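PDB 4RGL: filamentation induced by cAMP protein Fic from Desulfovibrio alaskensis, which belongs to the Fic/DOC family and carries, beside a mostly helical body, a C-terminal domain probably of the winged helix-turn-helix kind. Local coordinates for residues V269-R274 and Q288-S293; N48-I53 and V72-R77. All blocks are in the same frame, centred on the assembly; numbering follows the deposited sequence.

Both contacts join helices that are close neighbours in the sequence. Following the chain from the N terminus, contact 2 comes first. It brings the end of helix 66-74 back against helix 42-59 and closes a loop of 18 residues, mostly helical. The chain then builds the rest of the helical body. Contact 1 follows much later, in the C-terminal domain. There the end of helix 283-290 returns to helix 267-276, across 13 residues that include strand 281-282. The two loops lie in series and neither encloses the other. The centres of contact 1 and contact 2 are about 33 Å apart. The nearest atoms of contact 1 and contact 2 are about 15 Å apart. Each contact therefore ties together its own part of the protein.

Contact 1. Residues V269-R274 and Q288-S293; sequences VAALIR and QALGLS
The flat peptide group between Ala271 and Leu272 receives a methyl of Leu290 over one face. Leu290 CD2 lies above the peptide, nearly over the carbonyl carbon. Leu290 CD2 is 3.5 Å from Ala271 O. On the other side of the peptide bond, Leu272 N is 3.9 Å from Leu290 CD2. The other flat group belongs to helix 267-276 itself. The Arg274 guanidinium folds back along its own helix, and the Ala270 carbonyl oxygen, Ala270 O, covers the middle of one face, 3.6 Å from the guanidinium plane of Arg274.

The same Leu290 methyl also meets a side chain. Ala271 CB points toward the other segment and is 3.8 Å from Leu290 CD2. Leu290 has CG beside its backbone N (chi1 -63°) and CD1 extended away from CA (chi2 168°), which leaves CD2 as the branch turned to the helix. Leu272 stands next to this spot, with its side chain no closer than 4.5 Å, and packs on Leu286. Leu290 also touches Tyr302 of helix 295-308.

The contact is small, burying 115 Å² in all, and it is apolar apart from the peptide group of Ala271, which is met over its face. Gly291, with positive phi, takes the chain out of helix 283-290. Helices 283-290 and 295-308 with the turn between them, the first helix 267-276 and the small three-stranded sheet are consistent with a winged helix-turn-helix domain.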
ATOM      1  N   VAL A 269      28.604  15.093   2.436  1.00121.72           N
ATOM      2  CA  VAL A 269      28.666  14.368   3.716  1.00120.60           C
ATOM      3  C   VAL A 269      28.357  12.860   3.499  1.00121.85           C
ATOM      4  O   VAL A 269      28.970  12.010   4.149  1.00121.67           O
ATOM      5  CB  VAL A 269      27.698  14.996   4.760  1.00124.35           C
ATOM      6  CG1 VAL A 269      27.821  14.296   6.116  1.00124.27           C
ATOM      7  CG2 VAL A 269      27.946  16.496   4.902  1.00125.26           C
ATOM      8  N   ALA A 270      27.418  12.540   2.575  1.00116.13           N
ATOM      9  CA  ALA A 270      27.044  11.148   2.274  1.00114.28           C
ATOM     10  C   ALA A 270      28.227  10.367   1.683  1.00116.67           C
ATOM     11  O   ALA A 270      28.423   9.196   2.020  1.00115.73           O
ATOM     12  CB  ALA A 270      25.868  11.119   1.309  1.00114.06           C
ATOM     13  N   ALA A 271      29.034  11.030   0.819  1.00112.82           N
ATOM     14  CA  ALA A 271      30.202  10.408   0.185  1.00112.68           C
ATOM     15  C   ALA A 271      31.303  10.093   1.219  1.00116.08           C
ATOM     16  O   ALA A 271      32.018   9.098   1.068  1.00115.69           O
ATOM     17  CB  ALA A 271      30.752  11.318  -0.900  1.00114.07           C
ATOM     18  N   LEU A 272      31.434  10.944   2.273  1.00112.24           N
ATOM     19  CA  LEU A 272      32.440  10.749   3.327  1.00112.61           C
ATOM     20  C   LEU A 272      32.082   9.529   4.208  1.00116.09           C
ATOM     21  O   LEU A 272      32.963   8.726   4.530  1.00116.42           O
ATOM     22  CB  LEU A 272      32.567  12.029   4.198  1.00113.12           C
ATOM     23  CG  LEU A 272      33.732  12.049   5.223  1.00118.71           C
ATOM     24  CD1 LEU A 272      34.225  13.449   5.455  1.00119.61           C
ATOM     25  CD2 LEU A 272      33.325  11.401   6.545  1.00120.69           C
ATOM     26  N   ILE A 273      30.785   9.396   4.591  1.00111.30           N
ATOM     27  CA  ILE A 273      30.307   8.281   5.430  1.00110.44           C
ATOM     28  C   ILE A 273      30.572   6.931   4.717  1.00112.46           C
ATOM     29  O   ILE A 273      31.064   5.989   5.347  1.00112.24           O
ATOM     30  CB  ILE A 273      28.794   8.459   5.777  1.00112.59           C
ATOM     31  CG1 ILE A 273      28.545   9.812   6.506  1.00113.69           C
ATOM     32  CG2 ILE A 273      28.275   7.269   6.615  1.00113.03           C
ATOM     33  CD1 ILE A 273      27.028  10.199   6.684  1.00121.09           C
ATOM     34  N   ARG A 274      30.294   6.865   3.392  1.00107.63           N
ATOM     35  CA  ARG A 274      30.538   5.653   2.599  1.00106.99           C
ATOM     36  C   ARG A 274      32.049   5.387   2.441  1.00111.73           C
ATOM     37  O   ARG A 274      32.464   4.225   2.355  1.00111.42           O
ATOM     38  CB  ARG A 274      29.871   5.760   1.214  1.00106.09           C
ATOM     39  CG  ARG A 274      28.343   5.703   1.255  1.00114.38           C
ATOM     40  CD  ARG A 274      27.739   5.593  -0.143  1.00123.68           C
ATOM     41  NE  ARG A 274      27.983   6.795  -0.946  1.00133.10           N
ATOM     42  CZ  ARG A 274      27.130   7.812  -1.032  1.00147.21           C
ATOM     43  NH1 ARG A 274      25.969   7.771  -0.385  1.00134.56           N
ATOM     44  NH2 ARG A 274      27.424   8.870  -1.774  1.00132.80           N
ATOM     45  N   GLN A 288      42.118  11.146  -0.686  1.00 95.86           N
ATOM     46  CA  GLN A 288      42.362  10.266  -1.838  1.00 96.01           C
ATOM     47  C   GLN A 288      41.069   9.560  -2.297  1.00 99.75           C
ATOM     48  O   GLN A 288      40.831   9.439  -3.502  1.00 99.40           O
ATOM     49  CB  GLN A 288      43.443   9.219  -1.496  1.00 98.21           C
ATOM     50  CG  GLN A 288      43.545   8.091  -2.524  1.00102.77           C
ATOM     51  CD  GLN A 288      44.961   7.803  -2.929  1.00112.57           C
ATOM     52  OE1 GLN A 288      45.920   8.079  -2.199  1.00105.67           O
ATOM     53  NE2 GLN A 288      45.123   7.206  -4.092  1.00105.68           N
ATOM     54  N   ALA A 289      40.259   9.066  -1.333  1.00 95.88           N
ATOM     55  CA  ALA A 289      39.032   8.321  -1.632  1.00 94.40           C
ATOM     56  C   ALA A 289      37.957   9.221  -2.274  1.00 98.36           C
ATOM     57  O   ALA A 289      37.267   8.789  -3.199  1.00 96.99           O
ATOM     58  CB  ALA A 289      38.485   7.689  -0.363  1.00 94.42           C
ATOM     59  N   LEU A 290      37.818  10.469  -1.780  1.00 96.40           N
ATOM     60  CA  LEU A 290      36.784  11.397  -2.267  1.00 95.91           C
ATOM     61  C   LEU A 290      37.222  12.116  -3.581  1.00 99.89           C
ATOM     62  O   LEU A 290      36.404  12.786  -4.220  1.00 98.98           O
ATOM     63  CB  LEU A 290      36.444  12.442  -1.180  1.00 96.08           C
ATOM     64  CG  LEU A 290      35.845  11.881   0.128  1.00100.57           C
ATOM     65  CD1 LEU A 290      35.818  12.940   1.218  1.00101.21           C
ATOM     66  CD2 LEU A 290      34.458  11.307  -0.103  1.00101.72           C
ATOM     67  N   GLY A 291      38.487  11.943  -3.968  1.00 97.00           N
ATOM     68  CA  GLY A 291      39.033  12.561  -5.175  1.00 97.64           C
ATOM     69  C   GLY A 291      39.164  14.065  -5.068  1.00101.31           C
ATOM     70  O   GLY A 291      38.995  14.781  -6.060  1.00100.52           O
ATOM     71  N   LEU A 292      39.462  14.556  -3.860  1.00 98.82           N
ATOM     72  CA  LEU A 292      39.599  15.984  -3.599  1.00 99.91           C
ATOM     73  C   LEU A 292      41.050  16.436  -3.766  1.00107.01           C
ATOM     74  O   LEU A 292      41.967  15.612  -3.707  1.00107.30           O
ATOM     75  CB  LEU A 292      39.100  16.309  -2.177  1.00 99.41           C
ATOM     76  CG  LEU A 292      37.591  16.672  -2.034  1.00102.77           C
ATOM     77  CD1 LEU A 292      36.701  15.716  -2.819  1.00101.57           C
ATOM     78  CD2 LEU A 292      37.178  16.699  -0.589  1.00104.45           C
ATOM     79  N   SER A 293      41.258  17.742  -4.012  1.00105.90           N
ATOM     80  CA  SER A 293      42.601  18.308  -4.175  1.00108.26           C
ATOM     81  C   SER A 293      42.715  19.665  -3.457  1.00113.59           C
ATOM     82  O   SER A 293      43.813  20.212  -3.346  1.00114.98           O
ATOM     83  CB  SER A 293      42.944  18.461  -5.656  1.00113.73           C
ATOM     84  OG  SER A 293      42.027  19.322  -6.312  1.00125.15           O
TER

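Contact 2. Residues N48-I53 and V72-R77; sequences NRIRTI and VIDGKR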
ATOM      1  N   ASN A  48       4.362   0.870   1.245  1.00 61.29           N
ATOM      2  CA  ASN A  48       2.922   0.783   1.465  1.00 60.83           C
ATOM      3  C   ASN A  48       2.261  -0.075   0.404  1.00 64.02           C
ATOM      4  O   ASN A  48       1.452  -0.945   0.734  1.00 63.95           O
ATOM      5  CB  ASN A  48       2.302   2.170   1.478  1.00 61.55           C
ATOM      6  CG  ASN A  48       2.648   2.971   2.703  1.00 77.73           C
ATOM      7  OD1 ASN A  48       3.109   2.434   3.719  1.00 69.85           O
ATOM      8  ND2 ASN A  48       2.341   4.253   2.669  1.00 72.16           N
ATOM      9  N   ARG A  49       2.617   0.154  -0.885  1.00 59.46           N
ATOM     10  CA  ARG A  49       2.071  -0.619  -1.999  1.00 57.95           C
ATOM     11  C   ARG A  49       2.376  -2.120  -1.817  1.00 60.24           C
ATOM     12  O   ARG A  49       1.480  -2.942  -1.975  1.00 59.99           O
ATOM     13  CB  ARG A  49       2.635  -0.103  -3.339  1.00 57.11           C
ATOM     14  CG  ARG A  49       2.137  -0.869  -4.583  1.00 63.00           C
ATOM     15  CD  ARG A  49       0.605  -0.914  -4.693  1.00 62.83           C
ATOM     16  NE  ARG A  49      -0.009   0.418  -4.583  1.00 62.10           N
ATOM     17  CZ  ARG A  49      -0.148   1.263  -5.602  1.00 71.87           C
ATOM     18  NH1 ARG A  49       0.358   0.967  -6.791  1.00 65.12           N
ATOM     19  NH2 ARG A  49      -0.741   2.431  -5.424  1.00 61.50           N
ATOM     20  N   ILE A  50       3.624  -2.462  -1.401  1.00 55.93           N
ATOM     21  CA  ILE A  50       4.017  -3.852  -1.156  1.00 55.40           C
ATOM     22  C   ILE A  50       3.160  -4.445  -0.003  1.00 60.50           C
ATOM     23  O   ILE A  50       2.667  -5.570  -0.127  1.00 61.06           O
ATOM     24  CB  ILE A  50       5.544  -3.958  -0.857  1.00 58.58           C
ATOM     25  CG1 ILE A  50       6.377  -3.615  -2.127  1.00 59.07           C
ATOM     26  CG2 ILE A  50       5.903  -5.351  -0.325  1.00 60.29           C
ATOM     27  CD1 ILE A  50       7.936  -3.617  -1.920  1.00 63.43           C
ATOM     28  N   ARG A  51       2.922  -3.647   1.080  1.00 55.89           N
ATOM     29  CA  ARG A  51       2.070  -4.066   2.204  1.00 55.13           C
ATOM     30  C   ARG A  51       0.636  -4.338   1.732  1.00 59.08           C
ATOM     31  O   ARG A  51       0.044  -5.347   2.120  1.00 59.20           O
ATOM     32  CB  ARG A  51       2.066  -3.006   3.316  1.00 53.23           C
ATOM     33  CG  ARG A  51       3.372  -2.925   4.095  1.00 62.16           C
ATOM     34  CD  ARG A  51       3.311  -1.861   5.168  1.00 70.15           C
ATOM     35  NE  ARG A  51       2.296  -2.168   6.176  1.00 83.28           N
ATOM     36  CZ  ARG A  51       1.826  -1.281   7.046  1.00100.56           C
ATOM     37  NH1 ARG A  51       2.235  -0.018   7.003  1.00 86.27           N
ATOM     38  NH2 ARG A  51       0.907  -1.638   7.933  1.00 91.88           N
ATOM     39  N   THR A  52       0.082  -3.437   0.880  1.00 54.96           N
ATOM     40  CA  THR A  52      -1.258  -3.603   0.299  1.00 55.03           C
ATOM     41  C   THR A  52      -1.346  -4.932  -0.497  1.00 59.01           C
ATOM     42  O   THR A  52      -2.270  -5.723  -0.284  1.00 58.85           O
ATOM     43  CB  THR A  52      -1.590  -2.392  -0.605  1.00 65.11           C
ATOM     44  OG1 THR A  52      -1.796  -1.245   0.214  1.00 69.31           O
ATOM     45  CG2 THR A  52      -2.818  -2.630  -1.485  1.00 61.06           C
ATOM     46  N   ILE A  53      -0.368  -5.176  -1.378  1.00 54.61           N
ATOM     47  CA  ILE A  53      -0.351  -6.360  -2.228  1.00 54.22           C
ATOM     48  C   ILE A  53      -0.209  -7.626  -1.373  1.00 60.51           C
ATOM     49  O   ILE A  53      -1.027  -8.540  -1.496  1.00 60.49           O
ATOM     50  CB  ILE A  53       0.786  -6.250  -3.286  1.00 56.12           C
ATOM     51  CG1 ILE A  53       0.490  -5.089  -4.282  1.00 56.19           C
ATOM     52  CG2 ILE A  53       0.976  -7.577  -4.025  1.00 55.06           C
ATOM     53  CD1 ILE A  53       1.670  -4.627  -5.066  1.00 62.89           C
ATOM     54  N   VAL A  72      10.145 -10.218  -4.476  1.00 67.88           N
ATOM     55  CA  VAL A  72       9.545 -10.452  -5.803  1.00 67.41           C
ATOM     56  C   VAL A  72       9.477  -9.143  -6.568  1.00 72.52           C
ATOM     57  O   VAL A  72       9.968  -9.058  -7.692  1.00 72.08           O
ATOM     58  CB  VAL A  72       8.135 -11.100  -5.698  1.00 70.25           C
ATOM     59  CG1 VAL A  72       7.513 -11.279  -7.082  1.00 70.16           C
ATOM     60  CG2 VAL A  72       8.195 -12.421  -4.963  1.00 70.44           C
ATOM     61  N   ILE A  73       8.889  -8.109  -5.943  1.00 70.40           N
ATOM     62  CA  ILE A  73       8.688  -6.808  -6.565  1.00 70.84           C
ATOM     63  C   ILE A  73      10.049  -6.075  -6.737  1.00 77.26           C
ATOM     64  O   ILE A  73      10.224  -5.344  -7.708  1.00 77.05           O
ATOM     65  CB  ILE A  73       7.672  -5.966  -5.734  1.00 72.83           C
ATOM     66  CG1 ILE A  73       6.281  -6.670  -5.710  1.00 72.87           C
ATOM     67  CG2 ILE A  73       7.560  -4.525  -6.280  1.00 73.06           C
ATOM     68  CD1 ILE A  73       5.229  -6.026  -4.774  1.00 80.03           C
ATOM     69  N   ASP A  74      11.023  -6.330  -5.833  1.00 75.36           N
ATOM     70  CA  ASP A  74      12.354  -5.714  -5.944  1.00 76.46           C
ATOM     71  C   ASP A  74      13.143  -6.314  -7.101  1.00 81.74           C
ATOM     72  O   ASP A  74      13.974  -5.634  -7.696  1.00 82.47           O
ATOM     73  CB  ASP A  74      13.151  -5.873  -4.630  1.00 78.66           C
ATOM     74  CG  ASP A  74      12.790  -4.863  -3.546  1.00 90.95           C
ATOM     75  OD1 ASP A  74      11.917  -3.989  -3.807  1.00 90.66           O
ATOM     76  OD2 ASP A  74      13.423  -4.899  -2.470  1.00 99.16           O
ATOM     77  N   GLY A  75      12.873  -7.577  -7.409  1.00 78.70           N
ATOM     78  CA  GLY A  75      13.597  -8.314  -8.437  1.00 79.60           C
ATOM     79  C   GLY A  75      14.652  -9.229  -7.850  1.00 84.39           C
ATOM     80  O   GLY A  75      15.347  -9.939  -8.586  1.00 85.01           O
ATOM     81  N   LYS A  76      14.748  -9.253  -6.487  1.00 80.65           N
ATOM     82  CA  LYS A  76      15.745 -10.046  -5.740  1.00 81.36           C
ATOM     83  C   LYS A  76      15.418 -11.558  -5.791  1.00 87.21           C
ATOM     84  O   LYS A  76      14.403 -11.956  -6.374  1.00 86.12           O
ATOM     85  CB  LYS A  76      15.817  -9.571  -4.263  1.00 82.75           C
ATOM     86  CG  LYS A  76      16.128  -8.073  -4.086  1.00 88.27           C
ATOM     87  CD  LYS A  76      17.585  -7.733  -4.408  1.00 97.14           C
ATOM     88  CE  LYS A  76      17.888  -6.263  -4.192  1.00104.26           C
ATOM     89  NZ  LYS A  76      17.726  -5.861  -2.767  1.00113.91           N
ATOM     90  N   ARG A  77      16.289 -12.402  -5.156  1.00 86.35           N
ATOM     91  CA  ARG A  77      16.117 -13.868  -5.130  1.00 87.49           C
ATOM     92  C   ARG A  77      14.863 -14.248  -4.352  1.00 90.78           C
ATOM     93  O   ARG A  77      14.641 -13.732  -3.249  1.00 89.41           O
ATOM     94  CB  ARG A  77      17.356 -14.558  -4.508  1.00 89.83           C
ATOM     95  CG  ARG A  77      18.676 -14.177  -5.172  1.00102.18           C
ATOM     96  CD  ARG A  77      19.854 -14.946  -4.586  1.00115.15           C
ATOM     97  NE  ARG A  77      19.814 -16.368  -4.942  1.00126.23           N
ATOM     98  CZ  ARG A  77      20.780 -17.236  -4.645  1.00142.11           C
ATOM     99  NH1 ARG A  77      21.867 -16.834  -3.995  1.00130.02           N
ATOM    100  NH2 ARG A  77      20.674 -18.508  -5.011  1.00128.02           N
TER
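Ile73 reaches across to Ile50 and Ile53, and its CD1 methyl meets both. The tight part of the contact is centred on this one atom. Ile73 CD1 is 3.8 Å from Ile50 CG1 and 3.8 Å from Ile53 CD1. The two approaches differ. Ile50 and Ile73 pass each other side by side, running opposite ways, so the Ile73 methyl meets the Ile50 side chain partway along, at CG1. Ile53 and Ile73 meet tip to tip, methyl against methyl. Ile73 has its CG1 beside the backbone N (chi1 -63°) and is then extended (chi2 173°), which carries CD1 out to the helix opposite. Ile50 and Ile53 are buried and three residues apart, and both side chains start toward helix 66-74 from one side of helix 42-59. Ile50 also packs on Leu66, Val69 and Thr70, and Ile73 on Phe92 of helix 82-95. Arg49, buried, turns away from this contact and forms a salt bridge with Glu96.

The loose side lies toward the end of helix 66-74. Asp74 is exposed, and its OD1 comes only to 4.4 Å from Ile50 CD1. Gly75 leaves the helix with positive phi, and the exposed chain continues away from helix 42-59.

The contact is a helix-loop-helix packing of two successive helices joined by a short loop. The last turn of helix 42-59 and the residues just after it read Ser-x-x-x-Glu-Asn, consistent with the inhibitory helix found in Fic proteins that carry this motif on the N-terminal side.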